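Local coordinates for serine-repeat antigen protein (Plasmodium falciparum, PDB 3CH2) that is a serine-repeat antigen of the malaria parasite with a papain-like cysteine protease fold, and may act as a protease or a protease-like protein, at residues 216-221 against 239-244. Residues are numbered along the deposited sequence; the frame is centred on the assembly and turned at random.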
loop_
_atom_site.group_PDB
_atom_site.type_symbol
_atom_site.label_atom_id
_atom_site.label_comp_id
_atom_site.label_asym_id
_atom_site.label_seq_id
_atom_site.Cartn_x
_atom_site.Cartn_y
_atom_site.Cartn_z
ATOM N N LYS A 216 24.093 6.521 12.269
ATOM C CA LYS A 216 23.446 5.376 11.627
ATOM C C LYS A 216 21.963 5.339 11.947
ATOM O O LYS A 216 21.554 5.372 13.107
ATOM C CB LYS A 216 24.125 4.054 12.057
ATOM N N LYS A 217 21.150 5.263 10.899
ATOM C CA LYS A 217 19.707 5.312 11.045
ATOM C C LYS A 217 19.127 4.313 10.043
ATOM O O LYS A 217 19.854 3.722 9.255
ATOM C CB LYS A 217 19.164 6.729 10.776
ATOM C CG LYS A 217 19.649 7.767 11.736
ATOM C CD LYS A 217 18.999 7.639 13.095
ATOM C CE LYS A 217 19.276 8.841 13.970
ATOM N NZ LYS A 217 19.104 8.451 15.387
ATOM N N SER A 218 17.815 4.154 10.040
ATOM C CA SER A 218 17.169 3.298 9.073
ATOM C C SER A 218 15.952 4.004 8.451
ATOM O O SER A 218 15.372 4.890 9.047
ATOM C CB SER A 218 16.797 1.939 9.718
ATOM O OG SER A 218 16.204 2.075 11.017
ATOM N N TYR A 219 15.576 3.558 7.265
ATOM C CA TYR A 219 14.432 4.106 6.514
ATOM C C TYR A 219 13.493 3.031 5.963
ATOM O O TYR A 219 13.912 1.891 5.687
ATOM C CB TYR A 219 14.920 5.005 5.354
ATOM C CG TYR A 219 15.714 4.275 4.306
ATOM C CD1 TYR A 219 15.081 3.591 3.252
ATOM C CD2 TYR A 219 17.080 4.280 4.320
ATOM C CE1 TYR A 219 15.798 2.926 2.325
ATOM C CE2 TYR A 219 17.787 3.610 3.369
ATOM C CZ TYR A 219 17.152 2.945 2.377
ATOM O OH TYR A 219 17.916 2.277 1.429
ATOM N N TRP A 220 12.234 3.417 5.854
ATOM C CA TRP A 220 11.221 2.713 5.046
ATOM C C TRP A 220 11.217 3.299 3.677
ATOM O O TRP A 220 11.352 4.504 3.475
ATOM C CB TRP A 220 9.791 2.863 5.586
ATOM C CG TRP A 220 9.539 2.369 6.942
ATOM C CD1 TRP A 220 9.067 3.099 7.982
ATOM C CD2 TRP A 220 9.720 1.043 7.443
ATOM N NE1 TRP A 220 8.936 2.342 9.074
ATOM C CE2 TRP A 220 9.355 1.074 8.805
ATOM C CE3 TRP A 220 10.193 -0.154 6.908
ATOM C CZ2 TRP A 220 9.436 -0.064 9.632
ATOM C CZ3 TRP A 220 10.284 -1.260 7.742
ATOM C CH2 TRP A 220 9.888 -1.209 9.064
ATOM N N ILE A 221 11.024 2.441 2.699
ATOM C CA ILE A 221 10.690 2.858 1.364
ATOM C C ILE A 221 9.172 2.770 1.246
ATOM O O ILE A 221 8.577 1.699 1.460
ATOM C CB ILE A 221 11.306 1.968 0.268
ATOM C CG1 ILE A 221 12.838 1.859 0.415
ATOM C CG2 ILE A 221 11.034 2.544 -1.099
ATOM C CD1 ILE A 221 13.541 0.900 -0.603
ATOM N N ASP A 239 12.627 8.117 7.598
ATOM C CA ASP A 239 13.268 7.577 8.782
ATOM C C ASP A 239 12.245 6.770 9.629
ATOM O O ASP A 239 11.132 7.190 9.853
ATOM C CB ASP A 239 13.939 8.711 9.592
ATOM C CG ASP A 239 14.921 8.196 10.621
ATOM O OD1 ASP A 239 14.441 7.658 11.661
ATOM O OD2 ASP A 239 16.178 8.368 10.403
ATOM N N MET A 240 12.605 5.547 10.008
ATOM C CA MET A 240 11.679 4.649 10.702
ATOM C C MET A 240 11.264 5.181 12.057
ATOM O O MET A 240 10.156 4.893 12.546
ATOM C CB MET A 240 12.308 3.281 10.907
ATOM C CG MET A 240 12.600 2.505 9.623
ATOM S SD MET A 240 12.935 0.801 10.032
ATOM C CE MET A 240 14.089 0.985 11.358
ATOM N N TYR A 241 12.169 5.898 12.691
ATOM C CA TYR A 241 11.924 6.360 14.055
ATOM C C TYR A 241 11.590 7.844 14.128
ATOM O O TYR A 241 10.838 8.263 15.014
ATOM C CB TYR A 241 13.113 6.004 14.969
ATOM C CG TYR A 241 13.336 4.519 15.140
ATOM C CD1 TYR A 241 12.898 3.834 16.281
ATOM C CD2 TYR A 241 14.005 3.798 14.175
ATOM C CE1 TYR A 241 13.115 2.449 16.420
ATOM C CE2 TYR A 241 14.195 2.437 14.296
ATOM C CZ TYR A 241 13.747 1.766 15.412
ATOM O OH TYR A 241 13.990 0.394 15.497
ATOM N N GLY A 242 12.176 8.625 13.219
ATOM C CA GLY A 242 11.926 10.057 13.099
ATOM C C GLY A 242 12.600 10.943 14.120
ATOM O O GLY A 242 13.387 10.464 14.971
ATOM N N PRO A 243 12.283 12.257 14.090
ATOM C CA PRO A 243 12.813 13.192 15.088
ATOM C C PRO A 243 12.434 12.816 16.524
ATOM O O PRO A 243 11.283 12.446 16.802
ATOM C CB PRO A 243 12.170 14.542 14.679
ATOM C CG PRO A 243 11.838 14.368 13.240
ATOM C CD PRO A 243 11.418 12.944 13.106
ATOM N N THR A 244 13.415 12.930 17.413
ATOM C CA THR A 244 13.252 12.552 18.818
ATOM C C THR A 244 12.003 13.192 19.448
ATOM O O THR A 244 11.257 12.585 20.215
ATOM C CB THR A 244 14.513 12.997 19.613
ATOM O OG1 THR A 244 15.695 12.615 18.874
ATOM C CG2 THR A 244 14.528 12.405 21.019
HETATM O O HOH W 1 16.217 5.377 12.141
HETATM O O HOH W 2 8.028 3.519 11.777
#
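M240 packs over one face of the W220 indole, crossing it at about a right angle. Its CG stands 3.7 Å from the centroid of the five-membered ring, 11° off the normal, as a CH-pi contact; SD sits 3.7 Å from the centroid of the six-membered ring, a Met-aromatic contact over the face. With CG anti to the carbonyl carbon (chi1 -65°) and the chain extended at chi2, the thioether spans both rings; this placement of SD belongs to one of two deposited M240 conformers. In the backbone, M240 N donates to S218 O at 3.0 Å, nearly straight at the hydrogen, while D239 CA-H points at the same oxygen. Y219 and D239 form the antiparallel non-hydrogen-bonded pair where strand 235-239 ends beside strand 216-223. There D239 OD1 takes Y241 N (3.1 Å), an Asx turn, and G242 N (2.9 Å), which extends it to an Asx motif; the two donors come from opposite faces of the carboxylate plane. Water 1 joins OD1 to S218 N; water 2, at the indole edge, accepts from W220 NE1 and lies 2.6 Å from M240 O. K217 lays its CB against D239 OD2, which is hydrogen-bonded to Y209 OH. The contact thus joins strand 216-223 of the papain-like domain's mixed sheet to the loop leading toward strand 253-260, and helix 152-166 flanks it, with I159 on W220 and V156 on M240. Beside the buried Met-aromatic contact, the donors on OD1 and the bond of OD2 to Y209 probably favour an ionised D239, with K217 at most a minor, longer-range influence.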